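Local coordinates for acetylcholine-binding protein (Bulinus truncatus, PDB 2BJ0) that probably binds acetylcholine in pockets between the subunits of a pentamer that resembles the extracellular ligand-binding domain of nicotinic receptors, at residues A[30-35]-A[51-56]; A[156-161]-A[175-180]; A[98-103]-A[110-115]; A[134-139]-A[193-198]; A[84-89]-A[140-145]. All blocks are in the same frame, centred on the assembly; numbering follows the deposited sequence.

In the fold
The contacts sample both sheets of the immunoglobulin-like sandwich. Contacts 1 and 3 share one sheet through strands 45-57 and 109-121, centres about 10 Å apart; contacts 4 and 5 share strand 133-141 in the other, centres about 13 Å apart. Contact 2 lays a loop against the edge strand of that second sheet, its centre about 9 Å from that of contact 4, and a salt bridge, Lys32 NZ to Glu156 OE1 at 2.8 Å, ties it to contact 1. Phe31 of contact 1 packs on Ile196 of contact 4. Trp142 of contact 5, its nearest side-chain atom about 3 Å from a CXS molecule probably from the crystallisation liquor, meets Trp51 of a neighbouring subunit, as in this family's ligand pocket.

Contact 1. Residues A[30-35]-A[51-56]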
# COMPACT_ATOMS: atom_id res chain seq x y z
N ASN A 30 7.94 10.15 -25.12
CA ASN A 30 7.61 9.15 -26.14
C ASN A 30 6.93 8.02 -25.39
O ASN A 30 7.06 7.95 -24.17
CB ASN A 30 8.87 8.67 -26.87
CG ASN A 30 9.29 9.62 -28.01
OD1 ASN A 30 10.42 10.07 -28.07
ND2 ASN A 30 8.33 9.97 -28.88
N PHE A 31 6.22 7.15 -26.09
CA PHE A 31 5.45 6.10 -25.45
C PHE A 31 5.61 4.82 -26.20
O PHE A 31 5.84 4.81 -27.41
CB PHE A 31 3.95 6.47 -25.37
CG PHE A 31 3.67 7.69 -24.57
CD1 PHE A 31 3.48 7.61 -23.19
CD2 PHE A 31 3.55 8.93 -25.18
CE1 PHE A 31 3.22 8.73 -22.43
CE2 PHE A 31 3.28 10.05 -24.43
CZ PHE A 31 3.11 9.96 -23.04
N LYS A 32 5.48 3.72 -25.48
CA LYS A 32 5.42 2.41 -26.07
C LYS A 32 4.16 1.73 -25.54
O LYS A 32 4.07 1.43 -24.33
CB LYS A 32 6.66 1.57 -25.69
CG LYS A 32 8.00 2.16 -26.16
CD LYS A 32 8.21 1.84 -27.63
CE LYS A 32 9.13 2.84 -28.25
NZ LYS A 32 9.31 2.58 -29.70
N LEU A 33 3.20 1.47 -26.42
CA LEU A 33 2.04 0.70 -26.06
C LEU A 33 2.43 -0.77 -26.17
O LEU A 33 2.68 -1.24 -27.27
CB LEU A 33 0.80 1.06 -26.90
CG LEU A 33 -0.52 0.31 -26.61
CD1 LEU A 33 -0.99 0.56 -25.18
CD2 LEU A 33 -1.63 0.72 -27.57
N MET A 34 2.52 -1.46 -25.03
CA MET A 34 3.04 -2.83 -24.95
C MET A 34 1.99 -3.92 -25.09
O MET A 34 2.26 -4.99 -25.66
CB MET A 34 3.79 -3.03 -23.62
CG MET A 34 4.88 -2.00 -23.35
SD MET A 34 6.23 -2.08 -24.54
CE MET A 34 6.94 -3.68 -24.15
N ASN A 35 0.82 -3.66 -24.54
CA ASN A 35 -0.20 -4.65 -24.48
C ASN A 35 -1.55 -3.97 -24.13
O ASN A 35 -1.57 -2.92 -23.51
CB ASN A 35 0.14 -5.68 -23.42
CG ASN A 35 -0.55 -7.00 -23.57
OD1 ASN A 35 -1.43 -7.17 -24.42
ND2 ASN A 35 -0.16 -7.98 -22.76
N TRP A 51 4.80 1.99 -21.59
CA TRP A 51 6.01 2.67 -21.13
C TRP A 51 5.94 4.12 -21.54
O TRP A 51 5.60 4.40 -22.69
CB TRP A 51 7.26 2.07 -21.77
CG TRP A 51 7.48 0.62 -21.56
CD1 TRP A 51 6.73 -0.25 -20.78
CD2 TRP A 51 8.55 -0.15 -22.11
NE1 TRP A 51 7.29 -1.51 -20.82
CE2 TRP A 51 8.40 -1.48 -21.62
CE3 TRP A 51 9.62 0.14 -22.97
CZ2 TRP A 51 9.28 -2.50 -21.98
CZ3 TRP A 51 10.51 -0.90 -23.31
CH2 TRP A 51 10.33 -2.19 -22.81
N THR A 52 6.24 5.01 -20.60
CA THR A 52 6.36 6.45 -20.82
C THR A 52 7.83 6.73 -20.78
O THR A 52 8.47 6.41 -19.79
CB THR A 52 5.68 7.26 -19.69
OG1 THR A 52 4.26 7.17 -19.84
CG2 THR A 52 5.92 8.78 -19.86
N GLN A 53 8.39 7.29 -21.84
CA GLN A 53 9.81 7.57 -21.87
C GLN A 53 9.98 9.05 -21.72
O GLN A 53 9.75 9.78 -22.68
CB GLN A 53 10.44 7.09 -23.19
CG GLN A 53 10.06 5.67 -23.59
CD GLN A 53 10.67 5.20 -24.91
OE1 GLN A 53 10.78 4.00 -25.13
NE2 GLN A 53 11.07 6.13 -25.78
N ALA A 54 10.34 9.50 -20.52
CA ALA A 54 10.42 10.92 -20.24
C ALA A 54 11.87 11.37 -20.11
O ALA A 54 12.64 10.75 -19.37
CB ALA A 54 9.66 11.26 -18.95
N SER A 55 12.25 12.44 -20.80
CA SER A 55 13.57 13.00 -20.56
C SER A 55 13.59 14.50 -20.40
O SER A 55 12.74 15.21 -20.93
CB SER A 55 14.61 12.50 -21.56
OG SER A 55 14.10 12.49 -22.87
N TRP A 56 14.55 14.96 -19.60
CA TRP A 56 14.74 16.39 -19.41
C TRP A 56 16.19 16.58 -19.02
O TRP A 56 16.87 15.61 -18.76
CB TRP A 56 13.76 16.96 -18.37
CG TRP A 56 13.99 16.45 -17.00
CD1 TRP A 56 14.66 17.08 -15.99
CD2 TRP A 56 13.60 15.18 -16.49
NE1 TRP A 56 14.70 16.28 -14.87
CE2 TRP A 56 14.03 15.11 -15.14
CE3 TRP A 56 12.90 14.09 -17.02
CZ2 TRP A 56 13.82 13.99 -14.34
CZ3 TRP A 56 12.67 12.97 -16.19
CH2 TRP A 56 13.13 12.95 -14.89
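Strands 30-35 and 51-56 run antiparallel, their axes 166° apart and 4.7 Å at closest approach, with paired backbone bonds at Asn30-Gln53 and Lys32-Trp51 enclosing the non-hydrogen-bonded pair Phe31-Thr52. At that central pair the side chains lie side by side: Thr52 OG1 meets the edge of the Phe31 ring at CE1, 3.2 Å away and near the ring plane. On the face that carries Lys32 and Gln53, Lys32 CG comes to 3.5 Å from Gln53 OE1, while Lys32 NZ continues to Glu163 and Glu156 and Gln53 NE2 is hydrogen-bonded to Glu156. These strands form a beta hairpin of the sandwich, and the first is distorted by a classic beta bulge in which Met34 and Asn35 both face Val49. Met34 is bent at chi2 and again at chi3 (-67°), which folds the thioether over the Trp51 indole. Met34 SD stands 3.8 Å from the centroid of the Trp51 five-membered ring, 15° off the normal, a Met-aromatic contact, and Met34 CE reaches Trp51 CZ2 at 3.4 Å. A leucine in place of Trp51 would probably leave the Met34 thioether without its aromatic face and free to turn. The indole also meets Trp142 of a neighbouring subunit edge-to-face.

Contact 2. Residues A[156-161]-A[175-180]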
# COMPACT_ATOMS: atom_id res chain seq x y z
N GLU A 156 11.95 9.75 -30.80
CA GLU A 156 11.37 8.68 -31.62
C GLU A 156 10.24 9.13 -32.53
O GLU A 156 9.69 8.34 -33.30
CB GLU A 156 10.92 7.54 -30.71
CG GLU A 156 12.06 6.93 -29.91
CD GLU A 156 11.69 5.59 -29.34
OE1 GLU A 156 10.78 4.94 -29.91
OE2 GLU A 156 12.28 5.18 -28.31
N GLY A 157 9.89 10.41 -32.43
CA GLY A 157 8.76 10.97 -33.15
C GLY A 157 7.42 10.50 -32.63
O GLY A 157 7.30 9.97 -31.51
N VAL A 158 6.41 10.68 -33.47
CA VAL A 158 5.02 10.43 -33.12
C VAL A 158 4.62 9.04 -33.61
O VAL A 158 3.50 8.59 -33.42
CB VAL A 158 4.16 11.59 -33.74
CG1 VAL A 158 2.73 11.15 -34.14
CG2 VAL A 158 4.14 12.79 -32.81
N VAL A 159 5.57 8.33 -34.21
CA VAL A 159 5.26 7.22 -35.10
C VAL A 159 5.65 5.83 -34.61
O VAL A 159 5.34 4.84 -35.29
CB VAL A 159 5.94 7.45 -36.48
CG1 VAL A 159 5.31 8.64 -37.17
CG2 VAL A 159 7.48 7.62 -36.30
N ASN A 160 6.32 5.73 -33.47
CA ASN A 160 6.76 4.41 -33.01
C ASN A 160 6.18 3.80 -31.72
O ASN A 160 6.81 2.93 -31.10
CB ASN A 160 8.27 4.33 -33.02
CG ASN A 160 8.76 3.61 -34.24
OD1 ASN A 160 8.43 2.42 -34.45
ND2 ASN A 160 9.48 4.32 -35.09
N ILE A 161 4.97 4.22 -31.39
CA ILE A 161 4.25 3.73 -30.20
C ILE A 161 4.01 2.21 -30.22
O ILE A 161 4.14 1.54 -29.19
CB ILE A 161 2.93 4.54 -30.03
CG1 ILE A 161 3.26 6.04 -30.01
CG2 ILE A 161 2.14 4.16 -28.77
CD1 ILE A 161 2.15 6.91 -29.66
N ALA A 175 -1.49 3.85 -34.00
CA ALA A 175 -1.21 4.59 -32.79
C ALA A 175 -0.41 5.81 -33.15
O ALA A 175 0.59 5.70 -33.85
CB ALA A 175 -0.44 3.71 -31.76
N THR A 176 -0.86 6.97 -32.70
CA THR A 176 -0.07 8.19 -32.83
C THR A 176 -0.20 9.00 -31.55
O THR A 176 -0.91 8.61 -30.63
CB THR A 176 -0.52 9.06 -34.04
OG1 THR A 176 -1.90 9.40 -33.88
CG2 THR A 176 -0.52 8.25 -35.35
N GLN A 177 0.50 10.13 -31.51
CA GLN A 177 0.33 11.10 -30.44
C GLN A 177 0.29 12.51 -30.99
O GLN A 177 0.85 12.80 -32.04
CB GLN A 177 1.42 10.95 -29.38
CG GLN A 177 2.77 11.53 -29.73
CD GLN A 177 3.83 11.08 -28.74
OE1 GLN A 177 3.88 9.90 -28.39
NE2 GLN A 177 4.68 12.01 -28.29
N SER A 178 -0.38 13.38 -30.26
CA SER A 178 -0.48 14.76 -30.61
C SER A 178 -0.24 15.63 -29.37
O SER A 178 -0.66 15.28 -28.27
CB SER A 178 -1.86 15.01 -31.22
OG SER A 178 -2.22 16.36 -31.08
N LEU A 179 0.46 16.75 -29.56
CA LEU A 179 0.74 17.68 -28.48
C LEU A 179 -0.30 18.79 -28.50
O LEU A 179 -0.58 19.36 -29.54
CB LEU A 179 2.15 18.24 -28.62
CG LEU A 179 2.56 19.48 -27.80
CD1 LEU A 179 2.49 19.22 -26.28
CD2 LEU A 179 3.96 19.95 -28.20
N ASN A 180 -0.90 19.08 -27.35
CA ASN A 180 -1.93 20.11 -27.26
C ASN A 180 -1.68 20.98 -26.05
O ASN A 180 -0.87 20.63 -25.20
CB ASN A 180 -3.33 19.47 -27.17
CG ASN A 180 -3.49 18.24 -28.08
OD1 ASN A 180 -3.62 18.37 -29.31
ND2 ASN A 180 -3.50 17.06 -27.49
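Ile161, Val158 and Gln177 carry this contact, in which the loop 156-161 leans on strand 175-180, an edge strand of the four-stranded antiparallel sheet of the beta sandwich. The contact is made by van der Waals packing, with 311 Å² buried in all. Ile161 points at the strand: its CB sits 3.9 Å from Ala175 CB, and CG2 is close to the same methyl. Its other branch is extended (chi2 -171°) and carries Ile161 CD1 along the strand to Thr176 O at 3.6 Å and Gln177 OE1 at 3.7 Å. Val158 straddles the Gln177 carbonyl with both methyls, CG1 lying 3.3 Å from Gln177 O and CG2 3.4 Å from it. The Gln177 side chain rises in a position hemmed in by its own backbone, CG between N and the carbonyl carbon (chi1 78°), then runs extended, and its NE2 makes weak hydrogen bonds to Leu29 O and Thr153 OG1. Gln177 N is buried by the contact and has no partner in the model. Val158 CG1 also approaches Thr176 CB. Val158 CG2 crosses the glutamine stem at an angle and touches Gln177 CG at 3.6 Å.

Contact 3. Residues A[98-103]-A[110-115]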
# COMPACT_ATOMS: atom_id res chain seq x y z
N SER A 98 7.63 -1.50 -13.06
CA SER A 98 9.08 -1.60 -13.25
C SER A 98 9.75 -0.90 -12.06
O SER A 98 9.06 -0.21 -11.30
CB SER A 98 9.46 -0.85 -14.53
OG SER A 98 8.91 0.46 -14.47
N ALA A 99 11.06 -1.03 -11.91
CA ALA A 99 11.82 -0.39 -10.83
C ALA A 99 11.78 1.13 -10.98
O ALA A 99 11.89 1.65 -12.08
CB ALA A 99 13.25 -0.87 -10.86
N ASP A 100 11.62 1.85 -9.87
CA ASP A 100 11.42 3.30 -9.95
C ASP A 100 12.74 4.06 -9.82
O ASP A 100 13.09 4.55 -8.74
CB ASP A 100 10.43 3.75 -8.88
CG ASP A 100 9.56 4.90 -9.34
OD1 ASP A 100 9.60 5.25 -10.55
OD2 ASP A 100 8.79 5.50 -8.56
N ARG A 101 13.46 4.15 -10.94
CA ARG A 101 14.77 4.73 -10.97
C ARG A 101 14.94 5.58 -12.23
O ARG A 101 14.32 5.29 -13.23
CB ARG A 101 15.81 3.64 -11.03
CG ARG A 101 15.99 2.85 -9.78
CD ARG A 101 17.28 2.08 -9.80
NE ARG A 101 17.82 1.99 -8.45
CZ ARG A 101 18.98 2.46 -8.04
NH1 ARG A 101 19.81 3.08 -8.85
NH2 ARG A 101 19.32 2.29 -6.79
N VAL A 102 15.77 6.61 -12.15
CA VAL A 102 16.14 7.42 -13.34
C VAL A 102 17.60 7.16 -13.65
O VAL A 102 18.34 6.58 -12.80
CB VAL A 102 15.91 8.94 -13.10
CG1 VAL A 102 14.45 9.24 -12.72
CG2 VAL A 102 16.84 9.49 -12.04
N VAL A 103 18.03 7.56 -14.85
CA VAL A 103 19.42 7.48 -15.26
C VAL A 103 19.89 8.84 -15.70
O VAL A 103 19.29 9.45 -16.59
CB VAL A 103 19.64 6.50 -16.41
CG1 VAL A 103 21.10 6.56 -16.88
CG2 VAL A 103 19.22 5.06 -16.01
N VAL A 110 18.52 13.53 -18.11
CA VAL A 110 17.93 12.48 -17.26
C VAL A 110 16.90 11.73 -18.06
O VAL A 110 16.15 12.34 -18.80
CB VAL A 110 17.22 13.07 -16.00
CG1 VAL A 110 16.69 11.94 -15.14
CG2 VAL A 110 18.19 13.96 -15.17
N ILE A 111 16.88 10.41 -17.92
CA ILE A 111 15.87 9.60 -18.56
C ILE A 111 15.13 8.82 -17.48
O ILE A 111 15.76 8.30 -16.53
CB ILE A 111 16.49 8.62 -19.62
CG1 ILE A 111 17.30 9.42 -20.67
CG2 ILE A 111 15.36 7.86 -20.31
CD1 ILE A 111 18.19 8.57 -21.70
N TYR A 112 13.80 8.78 -17.62
CA TYR A 112 12.92 8.05 -16.75
C TYR A 112 11.87 7.31 -17.62
O TYR A 112 11.19 7.92 -18.45
CB TYR A 112 12.27 9.03 -15.78
CG TYR A 112 11.29 8.43 -14.78
CD1 TYR A 112 11.59 7.26 -14.08
CD2 TYR A 112 10.08 9.06 -14.54
CE1 TYR A 112 10.67 6.70 -13.15
CE2 TYR A 112 9.15 8.54 -13.64
CZ TYR A 112 9.46 7.37 -12.93
OH TYR A 112 8.51 6.90 -12.04
N VAL A 113 11.78 5.99 -17.43
CA VAL A 113 10.92 5.15 -18.25
C VAL A 113 10.12 4.25 -17.33
O VAL A 113 10.47 3.10 -17.17
CB VAL A 113 11.71 4.27 -19.26
CG1 VAL A 113 10.73 3.52 -20.21
CG2 VAL A 113 12.68 5.11 -20.08
N PRO A 114 9.04 4.77 -16.76
CA PRO A 114 8.13 3.92 -16.01
C PRO A 114 7.27 2.99 -16.92
O PRO A 114 6.71 3.45 -17.90
CB PRO A 114 7.23 4.93 -15.27
CG PRO A 114 7.33 6.22 -16.01
CD PRO A 114 8.62 6.18 -16.79
N SER A 115 7.17 1.70 -16.59
CA SER A 115 6.14 0.88 -17.20
C SER A 115 4.90 0.89 -16.30
O SER A 115 5.01 0.50 -15.09
CB SER A 115 6.64 -0.54 -17.43
OG SER A 115 5.60 -1.32 -18.05
O HOH W 1 10.30 2.76 -13.73
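Tyr112 reaches across to Asp100 within the beta hairpin of strands 101-105 and 109-121, on the side of the sandwich that meets a neighbouring subunit. The tyrosine extends away from its own backbone N (chi1 180°), which carries the ring across to the facing chain and its hydroxyl to the carboxylate. Tyr112 OH donates to Asp100 OD1 over 2.5 Å, a bond so short that its length should be read with caution. OD1 lies in the plane of the ring, at its edge, whereas the carboxylate plane is turned 36° from that of the ring. Asp100, at the centre of an inverse gamma turn, is linked to the second strand just before the first strand begins. Beside it Arg101 O meets the same ring edge, 3.5 Å from Tyr112 CD1. One face of the ring is covered from within its own segment by Pro114, whose CD lies 3.8 Å above the centre. Val102 wedges between Tyr112 and Val110: CG1 lies 3.7 Å from Tyr112 CD1, while its CB touches Val110 CG1. Backbone pairing is confined to Val103 and Ile111, joined by two hydrogen bonds. Farther along, where the chains have left regular pairing, Ser98 OG takes over as acceptor. It receives the Ser115 N-H at 3.0 Å in a nearly straight bond (173°), and a water 2.8 Å from Ser98 OG bridges to Ala99 O.

Contact 4. Residues A[134-139]-A[193-198]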
# COMPACT_ATOMS: atom_id res chain seq x y z
N THR A 134 -11.52 3.13 -31.36
CA THR A 134 -10.52 4.18 -31.16
C THR A 134 -10.52 4.67 -29.72
O THR A 134 -11.56 5.09 -29.18
CB THR A 134 -10.75 5.35 -32.13
OG1 THR A 134 -10.49 4.92 -33.47
CG2 THR A 134 -9.67 6.40 -31.94
N CYS A 135 -9.33 4.64 -29.11
CA CYS A 135 -9.16 5.06 -27.73
C CYS A 135 -8.13 6.14 -27.63
O CYS A 135 -7.21 6.22 -28.44
CB CYS A 135 -8.79 3.85 -26.88
SG CYS A 135 -10.12 2.65 -27.03
N ARG A 136 -8.29 6.99 -26.62
CA ARG A 136 -7.40 8.12 -26.39
C ARG A 136 -6.85 8.10 -24.96
O ARG A 136 -7.59 7.83 -24.01
CB ARG A 136 -8.14 9.43 -26.66
CG ARG A 136 -8.13 9.83 -28.16
CD ARG A 136 -9.30 10.71 -28.64
NE ARG A 136 -10.48 9.93 -29.03
CZ ARG A 136 -10.88 9.71 -30.29
NH1 ARG A 136 -10.20 10.24 -31.32
NH2 ARG A 136 -11.96 8.98 -30.53
N ILE A 137 -5.55 8.36 -24.82
CA ILE A 137 -4.95 8.54 -23.49
C ILE A 137 -4.32 9.93 -23.39
O ILE A 137 -3.50 10.30 -24.24
CB ILE A 137 -3.89 7.43 -23.22
CG1 ILE A 137 -4.53 6.06 -23.14
CG2 ILE A 137 -3.11 7.75 -21.93
CD1 ILE A 137 -3.52 4.92 -23.39
N LYS A 138 -4.70 10.68 -22.36
CA LYS A 138 -4.24 12.04 -22.16
C LYS A 138 -3.22 12.11 -21.01
O LYS A 138 -3.53 11.72 -19.88
CB LYS A 138 -5.44 12.96 -21.89
CG LYS A 138 -5.10 14.45 -21.84
CD LYS A 138 -6.38 15.31 -21.71
CE LYS A 138 -6.11 16.69 -21.09
NZ LYS A 138 -7.40 17.46 -20.92
N VAL A 139 -2.01 12.58 -21.32
CA VAL A 139 -0.94 12.69 -20.34
C VAL A 139 -0.41 14.11 -20.24
O VAL A 139 -0.10 14.75 -21.28
CB VAL A 139 0.28 11.81 -20.75
CG1 VAL A 139 1.26 11.66 -19.58
CG2 VAL A 139 -0.17 10.44 -21.28
N ASP A 193 -0.46 19.02 -22.84
CA ASP A 193 -0.67 17.59 -22.75
C ASP A 193 -0.27 16.91 -24.04
O ASP A 193 -0.23 17.54 -25.10
CB ASP A 193 -2.08 17.23 -22.31
CG ASP A 193 -3.12 17.61 -23.32
OD1 ASP A 193 -3.37 16.82 -24.26
OD2 ASP A 193 -3.77 18.67 -23.23
N ILE A 194 0.09 15.64 -23.94
CA ILE A 194 0.20 14.82 -25.13
C ILE A 194 -0.94 13.82 -25.10
O ILE A 194 -1.23 13.22 -24.05
CB ILE A 194 1.58 14.15 -25.22
CG1 ILE A 194 2.65 15.23 -25.40
CG2 ILE A 194 1.63 13.12 -26.39
CD1 ILE A 194 4.07 14.73 -25.48
N GLU A 195 -1.60 13.67 -26.23
CA GLU A 195 -2.71 12.76 -26.34
C GLU A 195 -2.34 11.59 -27.24
O GLU A 195 -2.04 11.79 -28.43
CB GLU A 195 -3.91 13.51 -26.89
CG GLU A 195 -5.13 12.62 -27.11
CD GLU A 195 -6.45 13.36 -26.86
OE1 GLU A 195 -6.45 14.39 -26.12
OE2 GLU A 195 -7.49 12.89 -27.39
N ILE A 196 -2.40 10.38 -26.69
CA ILE A 196 -2.21 9.18 -27.48
C ILE A 196 -3.55 8.70 -28.04
O ILE A 196 -4.51 8.56 -27.30
CB ILE A 196 -1.55 8.06 -26.67
CG1 ILE A 196 -0.21 8.52 -26.11
CG2 ILE A 196 -1.33 6.83 -27.53
CD1 ILE A 196 0.29 7.64 -24.99
N THR A 197 -3.60 8.47 -29.34
CA THR A 197 -4.78 7.92 -29.98
C THR A 197 -4.39 6.59 -30.63
O THR A 197 -3.40 6.51 -31.35
CB THR A 197 -5.32 8.92 -31.04
OG1 THR A 197 -5.74 10.13 -30.37
CG2 THR A 197 -6.60 8.40 -31.63
N PHE A 198 -5.14 5.53 -30.32
CA PHE A 198 -4.90 4.26 -30.94
C PHE A 198 -6.20 3.59 -31.34
O PHE A 198 -7.27 3.91 -30.79
CB PHE A 198 -3.97 3.36 -30.08
CG PHE A 198 -4.56 2.93 -28.76
CD1 PHE A 198 -4.45 3.74 -27.64
CD2 PHE A 198 -5.22 1.71 -28.64
CE1 PHE A 198 -5.00 3.33 -26.42
CE2 PHE A 198 -5.78 1.29 -27.41
CZ PHE A 198 -5.67 2.10 -26.32
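Segments 134-139 and 193-198 belong to the two inner strands of the four-stranded antiparallel sheet in the immunoglobulin-like sandwich. Three hydrogen-bonded pairs, Cys135-Phe198, Ile137-Ile196 and Val139-Ile194, supply six N-H to O bonds between 2.7 and 2.9 Å, with the strand directions 162° apart. The face bearing Cys135, Ile137 and Ile196 turns to the core: Ile196 meets Phe31, Ile137 meets Val48, and Cys135 and Ile137 meet Phe120. There the Phe198 ring takes the cramped rotamer with CG between N and the carbonyl carbon (chi1 65°), which brings it against the facing strand. Cys135 CB lies over one face of the Phe198 ring, 4.0 Å from the centroid and offset toward the rim, while Ile137 CD1 meets its edge at Phe198 CE1, 3.7 Å away. Cys135 SG, bonded to Cys122, stands obliquely to the same ring. The other face of the sheet is polar. Lys138 CE passes 3.7 Å from Asp193 OD2, though its NZ bonds to Tyr184 OH. The Arg136 stem crosses Glu195, with guanidinium and carboxylate planes 70° apart; the charged atoms stay beyond salt-bridge range, Arg136 NE to Glu195 OE2 4.5 Å, while Arg136 CD lies 3.1 Å from Glu195 OE2.

Contact 5. Residues A[84-89]-A[140-145]; sequences DLSFYN and GSWTHD
From CB, which points at the facing segment, the Asp84 side chain meets donors supplied by residues 141-144. CG lies between the backbone N and the carbonyl carbon (chi1 65°), placing one oxygen toward Ser141 and His144 and the other toward Thr143. Asp84 OD1 accepts twice: from Ser141 OG at 2.6 Å on the syn side, and from His144 ND1 at 2.9 Å. These donors arrive from opposite faces of the carboxylate, and the imidazole plane stands 88° to it, with OD1 near the ring plane. Asp84 OD2 takes the Thr143 hydroxyl, OG1, at 2.6 Å from above the carboxylate plane, and a weak bond from Thr143 N. Ser141 OG accepts His144 N, an ST motif. With the carboxylate of Asp84 replaced by an alanine's methyl, Ser141 OG and the imidazole N-H would probably lose their common acceptor and His144 be freer to rotate. Ser86 and Gly140 pair through two backbone bonds, and Trp142 CE3 lies over a face of Tyr88, 3.6 Å from Tyr88 CZ. Trp142 O bonds CXS, a sulfonic acid probably from the crystallisation liquor, and NE1 bonds Val113 O of a neighbouring subunit, consistent with the aromatic intersubunit ligand pocket of acetylcholine-binding proteins.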
# COMPACT_ATOMS: atom_id res chain seq x y z
N ASP A 84 5.62 15.46 -12.59
CA ASP A 84 4.37 14.96 -12.02
C ASP A 84 3.36 14.66 -13.12
O ASP A 84 2.26 15.20 -13.11
CB ASP A 84 3.81 15.94 -10.99
CG ASP A 84 3.40 17.28 -11.62
OD1 ASP A 84 4.08 17.69 -12.61
OD2 ASP A 84 2.41 17.94 -11.22
N LEU A 85 3.71 13.77 -14.05
CA LEU A 85 2.80 13.37 -15.12
C LEU A 85 1.61 12.60 -14.58
O LEU A 85 1.78 11.68 -13.77
CB LEU A 85 3.51 12.49 -16.15
CG LEU A 85 4.68 13.15 -16.87
CD1 LEU A 85 5.39 12.05 -17.60
CD2 LEU A 85 4.20 14.26 -17.82
N SER A 86 0.42 13.02 -14.97
CA SER A 86 -0.78 12.29 -14.64
C SER A 86 -1.47 11.94 -15.93
O SER A 86 -1.35 12.66 -16.96
CB SER A 86 -1.72 13.11 -13.74
OG SER A 86 -1.12 13.43 -12.48
N PHE A 87 -2.21 10.84 -15.89
CA PHE A 87 -3.14 10.51 -16.96
C PHE A 87 -4.46 11.18 -16.64
O PHE A 87 -5.18 10.74 -15.73
CB PHE A 87 -3.32 9.01 -17.07
CG PHE A 87 -2.05 8.28 -17.41
CD1 PHE A 87 -1.62 8.18 -18.72
CD2 PHE A 87 -1.29 7.66 -16.42
CE1 PHE A 87 -0.45 7.51 -19.05
CE2 PHE A 87 -0.11 6.99 -16.75
CZ PHE A 87 0.31 6.91 -18.07
N TYR A 88 -4.78 12.23 -17.39
CA TYR A 88 -5.94 13.06 -17.14
C TYR A 88 -7.26 12.29 -17.24
O TYR A 88 -8.25 12.68 -16.59
CB TYR A 88 -5.94 14.25 -18.11
CG TYR A 88 -5.18 15.44 -17.57
CD1 TYR A 88 -3.79 15.41 -17.37
CD2 TYR A 88 -5.88 16.60 -17.19
CE1 TYR A 88 -3.11 16.51 -16.84
CE2 TYR A 88 -5.22 17.71 -16.66
CZ TYR A 88 -3.84 17.67 -16.49
OH TYR A 88 -3.24 18.80 -15.94
N ASN A 89 -7.30 11.23 -18.04
CA ASN A 89 -8.52 10.47 -18.20
C ASN A 89 -8.46 9.09 -17.52
O ASN A 89 -9.20 8.20 -17.86
CB ASN A 89 -8.94 10.34 -19.67
CG ASN A 89 -7.92 9.61 -20.55
OD1 ASN A 89 -6.70 9.73 -20.40
ND2 ASN A 89 -8.45 8.86 -21.51
N GLY A 140 -0.25 14.61 -19.03
CA GLY A 140 0.41 15.92 -18.87
C GLY A 140 0.74 16.17 -17.42
O GLY A 140 0.40 15.34 -16.56
N SER A 141 1.43 17.27 -17.14
CA SER A 141 1.72 17.60 -15.76
C SER A 141 0.44 18.03 -15.08
O SER A 141 -0.36 18.80 -15.63
CB SER A 141 2.76 18.71 -15.66
OG SER A 141 2.84 19.22 -14.36
N TRP A 142 0.24 17.51 -13.87
CA TRP A 142 -0.93 17.88 -13.12
C TRP A 142 -0.87 19.29 -12.57
O TRP A 142 -1.92 19.93 -12.44
CB TRP A 142 -1.14 16.90 -11.96
CG TRP A 142 -2.49 17.02 -11.33
CD1 TRP A 142 -2.77 17.46 -10.08
CD2 TRP A 142 -3.75 16.69 -11.93
NE1 TRP A 142 -4.13 17.42 -9.86
CE2 TRP A 142 -4.75 16.95 -10.98
CE3 TRP A 142 -4.13 16.18 -13.19
CZ2 TRP A 142 -6.11 16.72 -11.22
CZ3 TRP A 142 -5.49 15.95 -13.43
CH2 TRP A 142 -6.46 16.24 -12.46
N THR A 143 0.32 19.76 -12.21
CA THR A 143 0.43 21.00 -11.46
C THR A 143 1.44 22.01 -11.93
O THR A 143 1.57 23.04 -11.27
CB THR A 143 0.73 20.74 -9.93
OG1 THR A 143 2.03 20.15 -9.82
CG2 THR A 143 -0.24 19.72 -9.35
N HIS A 144 2.15 21.74 -13.04
CA HIS A 144 3.09 22.72 -13.64
C HIS A 144 2.54 23.22 -14.99
O HIS A 144 2.36 22.45 -15.92
CB HIS A 144 4.48 22.08 -13.87
CG HIS A 144 5.17 21.61 -12.60
ND1 HIS A 144 5.01 20.34 -12.09
CD2 HIS A 144 6.04 22.24 -11.77
CE1 HIS A 144 5.72 20.22 -10.98
NE2 HIS A 144 6.36 21.35 -10.76
N ASP A 145 2.23 24.51 -15.07
CA ASP A 145 1.70 25.10 -16.33
C ASP A 145 2.83 25.23 -17.36
O ASP A 145 3.98 24.96 -17.03
CB ASP A 145 1.02 26.45 -16.06
CG ASP A 145 1.98 27.51 -15.54
OD1 ASP A 145 3.17 27.53 -15.94
OD2 ASP A 145 1.65 28.38 -14.71